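Local coordinates for protein YCAC GENE product (PDB 1YAC) that is a homo-octameric isochorismatase-like hydrolase of unknown specificity, built as a three-layer alpha-beta-alpha sandwich, at residues G23-V28 / A111-E116; G86-W91 / T115-A120; S140-F143 / T147-S150. One frame throughout, in Å; residues are numbered along the deposited sequence.

Contact 1. Residues G23-V28 / A111-E116; sequences GLLSLV and AGVVTE
Val113 is the bump of this contact, and Leu24 and Leu25, on one helix-like turn, with Val28 just after it, form the hollow that receives it. The valine's two methyls split the work. CG2 enters beside Leu24, 3.7 Å from its CB and equally close to its carbonyl O. The same methyl meets the branch of Val28 with CG2 to CG2 at 4.0 Å. CG1 turns to the other wall. Leu25 starts off pointing away from the valine, but the length of the leucine lets its CD2 come within 3.8 Å of Val113 CG1. Branched, purely apolar residues suit a buried joint of this shape, and Leu25 and Val28 each cross Val113 at about a right angle. CG1 of Val113 nearly eclipses the backbone N (chi1 2°), and the valine's carbonyl O is buried without a polar partner in the model. At the back of the hollow, Ser26 OG and Ser26 N both donate to Gly23 O, the hydroxyl at 2.8 Å, helping to hold the turn. Phe36 of helix 33-49 also packs on Leu25 and Val28. The peptide between Val113 and Val114 is cis, and Val114 is the N-cap of helix 115-128. A cis peptide between strand 107-112, in the middle of the parallel sheet, and the following helix is a feature known from isochorismatase-like hydrolases.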
loop_
_atom_site.group_PDB
_atom_site.type_symbol
_atom_site.label_atom_id
_atom_site.label_comp_id
_atom_site.label_asym_id
_atom_site.label_seq_id
_atom_site.Cartn_x
_atom_site.Cartn_y
_atom_site.Cartn_z
ATOM N N GLY A 23 15.427 11.699 -20.411
ATOM C CA GLY A 23 14.504 10.714 -20.937
ATOM C C GLY A 23 14.399 9.525 -19.999
ATOM O O GLY A 23 13.304 9.130 -19.596
ATOM N N LEU A 24 15.551 8.996 -19.586
ATOM C CA LEU A 24 15.587 7.832 -18.695
ATOM C C LEU A 24 14.880 8.040 -17.349
ATOM O O LEU A 24 14.350 7.087 -16.762
ATOM C CB LEU A 24 17.031 7.349 -18.493
ATOM C CG LEU A 24 17.723 6.795 -19.749
ATOM C CD1 LEU A 24 19.194 6.446 -19.438
ATOM C CD2 LEU A 24 16.979 5.559 -20.253
ATOM N N LEU A 25 14.869 9.267 -16.849
ATOM C CA LEU A 25 14.193 9.527 -15.580
ATOM C C LEU A 25 12.688 9.265 -15.671
ATOM O O LEU A 25 12.051 9.019 -14.652
ATOM C CB LEU A 25 14.456 10.950 -15.070
ATOM C CG LEU A 25 15.879 11.243 -14.576
ATOM C CD1 LEU A 25 15.961 12.629 -13.968
ATOM C CD2 LEU A 25 16.287 10.235 -13.556
ATOM N N SER A 26 12.117 9.302 -16.877
ATOM C CA SER A 26 10.673 9.031 -17.012
ATOM C C SER A 26 10.368 7.544 -16.754
ATOM O O SER A 26 9.234 7.182 -16.452
ATOM C CB SER A 26 10.120 9.472 -18.383
ATOM O OG SER A 26 10.568 8.649 -19.438
ATOM N N LEU A 27 11.384 6.695 -16.892
ATOM C CA LEU A 27 11.238 5.260 -16.646
ATOM C C LEU A 27 11.244 4.935 -15.139
ATOM O O LEU A 27 10.807 3.858 -14.717
ATOM C CB LEU A 27 12.366 4.477 -17.332
ATOM C CG LEU A 27 12.469 4.590 -18.854
ATOM C CD1 LEU A 27 13.603 3.701 -19.345
ATOM C CD2 LEU A 27 11.177 4.184 -19.515
ATOM N N VAL A 28 11.764 5.861 -14.341
ATOM C CA VAL A 28 11.838 5.675 -12.902
ATOM C C VAL A 28 10.457 5.824 -12.266
ATOM O O VAL A 28 9.876 6.909 -12.252
ATOM C CB VAL A 28 12.834 6.674 -12.254
ATOM C CG1 VAL A 28 12.858 6.507 -10.730
ATOM C CG2 VAL A 28 14.229 6.478 -12.844
ATOM N N ALA A 111 25.473 5.498 -8.174
ATOM C CA ALA A 111 24.033 5.752 -8.275
ATOM C C ALA A 111 23.734 5.988 -9.746
ATOM O O ALA A 111 24.625 6.390 -10.499
ATOM C CB ALA A 111 23.639 6.961 -7.447
ATOM N N GLY A 112 22.488 5.773 -10.163
ATOM C CA GLY A 112 22.149 5.958 -11.565
ATOM C C GLY A 112 20.824 5.331 -11.955
ATOM O O GLY A 112 20.039 4.949 -11.086
ATOM N N VAL A 113 20.547 5.261 -13.256
ATOM C CA VAL A 113 19.298 4.671 -13.723
ATOM C C VAL A 113 19.510 3.877 -15.009
ATOM O O VAL A 113 20.351 4.246 -15.831
ATOM C CB VAL A 113 18.106 5.720 -13.842
ATOM C CG1 VAL A 113 18.527 7.133 -13.492
ATOM C CG2 VAL A 113 17.400 5.654 -15.196
ATOM N N VAL A 114 18.920 2.688 -15.127
ATOM C CA VAL A 114 18.067 2.026 -14.132
ATOM C C VAL A 114 18.927 1.217 -13.164
ATOM O O VAL A 114 19.982 0.699 -13.520
ATOM C CB VAL A 114 16.947 1.146 -14.758
ATOM C CG1 VAL A 114 15.995 2.023 -15.574
ATOM C CG2 VAL A 114 17.517 0.022 -15.602
ATOM N N THR A 115 18.449 1.115 -11.934
ATOM C CA THR A 115 19.154 0.385 -10.853
ATOM C C THR A 115 19.748 -0.973 -11.206
ATOM O O THR A 115 20.934 -1.202 -10.998
ATOM C CB THR A 115 18.247 0.234 -9.586
ATOM O OG1 THR A 115 17.537 1.431 -9.366
ATOM C CG2 THR A 115 19.043 -0.028 -8.366
ATOM N N GLU A 116 18.941 -1.818 -11.855
ATOM C CA GLU A 116 19.359 -3.192 -12.175
ATOM C C GLU A 116 20.286 -3.336 -13.401
ATOM O O GLU A 116 20.763 -4.434 -13.688
ATOM C CB GLU A 116 18.146 -4.104 -12.328
ATOM C CG GLU A 116 17.363 -3.944 -13.659
ATOM C CD GLU A 116 16.326 -2.822 -13.649
ATOM O OE1 GLU A 116 16.466 -1.863 -12.863
ATOM O OE2 GLU A 116 15.367 -2.905 -14.446
#

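Contact 2. Residues G86-W91 / T115-A120; sequences GNINAW and TEVCVA
Ile88 and Val117 meet methyl to methyl, CG2 of the isoleucine lying 3.4 Å from CG1 of the valine, tighter than ordinary van der Waals contact. Each touching methyl is the one that extends away from its own backbone N: chi1 of Ile88 (-66°) swings CG1 beside the nitrogen and sends CG2 across the gap, while chi1 of Val117 (172°) brings CG1 forward to meet it. Beta-branching puts a methyl directly on CB, so the two residues touch with short side chains. Cys170 and Gly167 of a second subunit pack on Ile88 and Val117. Beside this pair, Cys118 SG lies 4.3 Å from the carbonyl O of Ile88. A water bridges the segments. It donates to Ile88 O at 2.9 Å and to Cys118 O at 3.2 Å, and accepts from Ala90 N at 2.7 Å, so three backbone groups that do not meet directly share one molecule. Asn89 is well chosen for the bend: its OD1 accepts from Trp91 N at 2.9 Å, making an Asx turn, although the donor sits well above the carbonyl plane (58° out of it). On the other segment the helix opens with a wider pi-type turn, closed by Ala120 N to Thr115 O at 2.9 Å. Cys118 packs on Asp19; a cysteine at the start of this helix is the nucleophile in related cysteine hydrolases such as N-carbamoylsarcosine amidohydrolase, and Cys118 is probably its counterpart. The contact joins the loop after strand 81-84, outermost in this chain's sheet, to the first turns of helix 115-128. Asn89 packs on Phe121 and Pro122 of that helix, and Trp91 on Phe96, Val97 and Val100 of helix 94-102.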
loop_
_atom_site.group_PDB
_atom_site.type_symbol
_atom_site.label_atom_id
_atom_site.label_comp_id
_atom_site.label_asym_id
_atom_site.label_seq_id
_atom_site.Cartn_x
_atom_site.Cartn_y
_atom_site.Cartn_z
ATOM N N GLY A 86 27.595 3.106 -27.029
ATOM C CA GLY A 86 26.976 1.791 -27.131
ATOM C C GLY A 86 27.000 0.867 -25.930
ATOM O O GLY A 86 26.018 0.160 -25.691
ATOM N N ASN A 87 28.100 0.854 -25.183
ATOM C CA ASN A 87 28.213 -0.013 -24.013
ATOM C C ASN A 87 27.171 0.260 -22.940
ATOM O O ASN A 87 27.109 1.359 -22.391
ATOM C CB ASN A 87 29.607 0.078 -23.406
ATOM C CG ASN A 87 30.617 -0.775 -24.154
ATOM O OD1 ASN A 87 31.709 -0.310 -24.494
ATOM N ND2 ASN A 87 30.248 -2.032 -24.433
ATOM N N ILE A 88 26.380 -0.756 -22.632
ATOM C CA ILE A 88 25.322 -0.637 -21.632
ATOM C C ILE A 88 25.939 -0.607 -20.237
ATOM O O ILE A 88 25.595 0.244 -19.420
ATOM C CB ILE A 88 24.276 -1.767 -21.809
ATOM C CG1 ILE A 88 23.543 -1.571 -23.146
ATOM C CG2 ILE A 88 23.296 -1.762 -20.652
ATOM C CD1 ILE A 88 22.490 -2.626 -23.472
ATOM N N ASN A 89 26.820 -1.564 -19.951
ATOM C CA ASN A 89 27.540 -1.587 -18.667
ATOM C C ASN A 89 28.695 -0.578 -18.862
ATOM O O ASN A 89 29.546 -0.760 -19.742
ATOM C CB ASN A 89 28.122 -2.973 -18.398
ATOM C CG ASN A 89 28.976 -3.008 -17.149
ATOM O OD1 ASN A 89 29.185 -1.996 -16.487
ATOM N ND2 ASN A 89 29.457 -4.186 -16.809
ATOM N N ALA A 90 28.698 0.505 -18.077
ATOM C CA ALA A 90 29.738 1.531 -18.164
ATOM C C ALA A 90 31.138 0.950 -18.009
ATOM O O ALA A 90 32.098 1.471 -18.589
ATOM C CB ALA A 90 29.518 2.607 -17.108
ATOM N N TRP A 91 31.254 -0.122 -17.225
ATOM C CA TRP A 91 32.545 -0.769 -17.016
ATOM C C TRP A 91 33.122 -1.354 -18.305
ATOM O O TRP A 91 34.310 -1.612 -18.372
ATOM C CB TRP A 91 32.464 -1.850 -15.940
ATOM C CG TRP A 91 33.754 -1.967 -15.189
ATOM C CD1 TRP A 91 34.773 -2.860 -15.423
ATOM C CD2 TRP A 91 34.186 -1.150 -14.091
ATOM N NE1 TRP A 91 35.805 -2.642 -14.540
ATOM C CE2 TRP A 91 35.471 -1.600 -13.714
ATOM C CE3 TRP A 91 33.606 -0.077 -13.391
ATOM C CZ2 TRP A 91 36.190 -1.013 -12.662
ATOM C CZ3 TRP A 91 34.319 0.500 -12.349
ATOM C CH2 TRP A 91 35.598 0.032 -11.995
ATOM N N THR A 115 18.449 1.115 -11.934
ATOM C CA THR A 115 19.154 0.385 -10.853
ATOM C C THR A 115 19.748 -0.973 -11.206
ATOM O O THR A 115 20.934 -1.202 -10.998
ATOM C CB THR A 115 18.247 0.234 -9.586
ATOM O OG1 THR A 115 17.537 1.431 -9.366
ATOM C CG2 THR A 115 19.043 -0.028 -8.366
ATOM N N GLU A 116 18.941 -1.818 -11.855
ATOM C CA GLU A 116 19.359 -3.192 -12.175
ATOM C C GLU A 116 20.286 -3.336 -13.401
ATOM O O GLU A 116 20.763 -4.434 -13.688
ATOM C CB GLU A 116 18.146 -4.104 -12.328
ATOM C CG GLU A 116 17.363 -3.944 -13.659
ATOM C CD GLU A 116 16.326 -2.822 -13.649
ATOM O OE1 GLU A 116 16.466 -1.863 -12.863
ATOM O OE2 GLU A 116 15.367 -2.905 -14.446
ATOM N N VAL A 117 20.514 -2.228 -14.116
ATOM C CA VAL A 117 21.380 -2.255 -15.285
ATOM C C VAL A 117 22.534 -1.261 -15.164
ATOM O O VAL A 117 23.672 -1.651 -14.920
ATOM C CB VAL A 117 20.597 -1.962 -16.588
ATOM C CG1 VAL A 117 21.566 -1.802 -17.769
ATOM C CG2 VAL A 117 19.623 -3.098 -16.870
ATOM N N CYS A 118 22.238 0.030 -15.230
ATOM C CA CYS A 118 23.309 1.012 -15.171
ATOM C C CYS A 118 24.033 1.126 -13.847
ATOM O O CYS A 118 25.157 1.621 -13.809
ATOM C CB CYS A 118 22.849 2.359 -15.699
ATOM S SG CYS A 118 22.314 2.186 -17.399
ATOM N N VAL A 119 23.394 0.695 -12.760
ATOM C CA VAL A 119 24.050 0.708 -11.463
ATOM C C VAL A 119 24.629 -0.675 -11.172
ATOM O O VAL A 119 25.834 -0.822 -10.970
ATOM C CB VAL A 119 23.098 1.113 -10.320
ATOM C CG1 VAL A 119 23.799 0.961 -8.957
ATOM C CG2 VAL A 119 22.668 2.560 -10.514
ATOM N N ALA A 120 23.779 -1.695 -11.205
ATOM C CA ALA A 120 24.219 -3.063 -10.912
ATOM C C ALA A 120 25.358 -3.606 -11.769
ATOM O O ALA A 120 26.310 -4.183 -11.232
ATOM C CB ALA A 120 23.027 -4.031 -10.956
HETATM O O HOH W 1 26.360 1.002 -16.742
#

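Contact 3. Residues S140-F143 / T147-S150; sequences SGTF and TRHS
Thr142 and Phe143 lean on Thr147 and Arg148 where a beta-alpha connection of the three-layer sandwich turns from strand 132-136 into helix 145-158. The walk begins at Ser140, whose hydroxyl bonds to Val136 O and Gly112 N and ties the loop to the adjacent strand ends. Gly141 follows with backbone bonds to Gly112 and Thr115. Thr142 then does most of the touching for its own segment, and a threonine serves because its two branches have different tasks. OG1 stands anti to the backbone N (chi1 -179°), where it bonds to Glu116 OE1 and lies 2.8 Å from Thr147 OG1. CG2 lies 3.6 Å from Arg148 CB, so the apolar root of the arginine takes the methyl while its chain bends and leads the charged end away to a salt bridge with Asp30. Asp30 also accepts from Thr142 N, which links the arginine and the loop through one carboxylate. CG2 is also 3.3 Å from Thr147 OG1. Phe143 comes last, its side chain crossing that of Thr147 at about a right angle. The phenyl ring offers both an edge to the threonine hydroxyl and a surface for the edge-to-face stack with Phe166 of a second subunit. Thr147 OG1 is held by the carbonyl O of Asn144, just ahead of the helix. From there the same oxygen sits near the plane of the Phe143 ring, 4.1 Å from CD2.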
loop_
_atom_site.group_PDB
_atom_site.type_symbol
_atom_site.label_atom_id
_atom_site.label_comp_id
_atom_site.label_asym_id
_atom_site.label_seq_id
_atom_site.Cartn_x
_atom_site.Cartn_y
_atom_site.Cartn_z
ATOM N N SER A 140 19.111 6.009 -6.995
ATOM C CA SER A 140 19.119 5.122 -8.160
ATOM C C SER A 140 17.654 4.782 -8.392
ATOM O O SER A 140 16.915 4.593 -7.430
ATOM C CB SER A 140 19.912 3.851 -7.864
ATOM O OG SER A 140 21.273 4.170 -7.590
ATOM N N GLY A 141 17.220 4.747 -9.648
ATOM C CA GLY A 141 15.812 4.486 -9.908
ATOM C C GLY A 141 15.544 3.433 -10.953
ATOM O O GLY A 141 16.383 3.173 -11.828
ATOM N N THR A 142 14.367 2.823 -10.885
ATOM C CA THR A 142 14.022 1.784 -11.835
ATOM C C THR A 142 12.514 1.700 -12.032
ATOM O O THR A 142 11.762 2.537 -11.504
ATOM C CB THR A 142 14.625 0.417 -11.396
ATOM O OG1 THR A 142 14.297 -0.597 -12.356
ATOM C CG2 THR A 142 14.123 0.024 -10.003
ATOM N N PHE A 143 12.082 0.699 -12.797
ATOM C CA PHE A 143 10.673 0.502 -13.127
ATOM C C PHE A 143 9.717 0.315 -11.945
ATOM O O PHE A 143 8.707 1.010 -11.847
ATOM C CB PHE A 143 10.516 -0.699 -14.080
ATOM C CG PHE A 143 11.370 -0.614 -15.314
ATOM C CD1 PHE A 143 10.948 0.117 -16.429
ATOM C CD2 PHE A 143 12.619 -1.239 -15.355
ATOM C CE1 PHE A 143 11.759 0.232 -17.563
ATOM C CE2 PHE A 143 13.442 -1.131 -16.482
ATOM C CZ PHE A 143 13.013 -0.395 -17.585
ATOM N N THR A 147 11.897 -4.914 -9.809
ATOM C CA THR A 147 13.151 -4.718 -10.537
ATOM C C THR A 147 14.196 -4.161 -9.581
ATOM O O THR A 147 15.380 -4.535 -9.647
ATOM C CB THR A 147 12.990 -3.810 -11.797
ATOM O OG1 THR A 147 12.497 -2.512 -11.425
ATOM C CG2 THR A 147 12.012 -4.455 -12.789
ATOM N N ARG A 148 13.751 -3.316 -8.653
ATOM C CA ARG A 148 14.648 -2.744 -7.657
ATOM C C ARG A 148 15.166 -3.804 -6.674
ATOM O O ARG A 148 16.372 -3.998 -6.548
ATOM C CB ARG A 148 13.949 -1.648 -6.851
ATOM C CG ARG A 148 14.838 -1.074 -5.739
ATOM C CD ARG A 148 14.172 0.031 -4.958
ATOM N NE ARG A 148 13.169 -0.458 -4.026
ATOM C CZ ARG A 148 12.006 0.138 -3.752
ATOM N NH1 ARG A 148 11.631 1.262 -4.343
ATOM N NH2 ARG A 148 11.251 -0.354 -2.793
ATOM N N HIS A 149 14.251 -4.470 -5.968
ATOM C CA HIS A 149 14.636 -5.463 -4.967
ATOM C C HIS A 149 15.446 -6.629 -5.521
ATOM O O HIS A 149 16.320 -7.159 -4.831
ATOM C CB HIS A 149 13.420 -5.937 -4.161
ATOM C CG HIS A 149 12.840 -4.881 -3.263
ATOM N ND1 HIS A 149 11.493 -4.808 -2.971
ATOM C CD2 HIS A 149 13.423 -3.849 -2.601
ATOM C CE1 HIS A 149 11.270 -3.774 -2.175
ATOM N NE2 HIS A 149 12.423 -3.175 -1.933
ATOM N N SER A 150 15.166 -7.028 -6.759
ATOM C CA SER A 150 15.919 -8.099 -7.405
ATOM C C SER A 150 17.376 -7.638 -7.562
ATOM O O SER A 150 18.321 -8.385 -7.265
ATOM C CB SER A 150 15.294 -8.444 -8.762
ATOM O OG SER A 150 14.044 -9.117 -8.577
#

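In the fold
All three contacts gather around the start of helix 115-128. Contacts 1 and 2 share Thr115 and Glu116, with centres 11 Å apart, and Val113 O of the first approaches Cys118 CB of the second at 3.1 Å. Contact 3 lies about 8 Å from contact 1 and 13 Å from contact 2, centre to centre. It is joined to the shared turn through two probable hydrogen bonds, Glu116 OE1 to Thr142 OG1 (2.6 Å) and Thr115 N to Gly141 O (2.9 Å). These bonds lie two and three residues before Cys118, the likely nucleophile by analogy with related hydrolases. A second subunit reaches all three contacts, so the probable active-site region adjoins the octamer's interfaces.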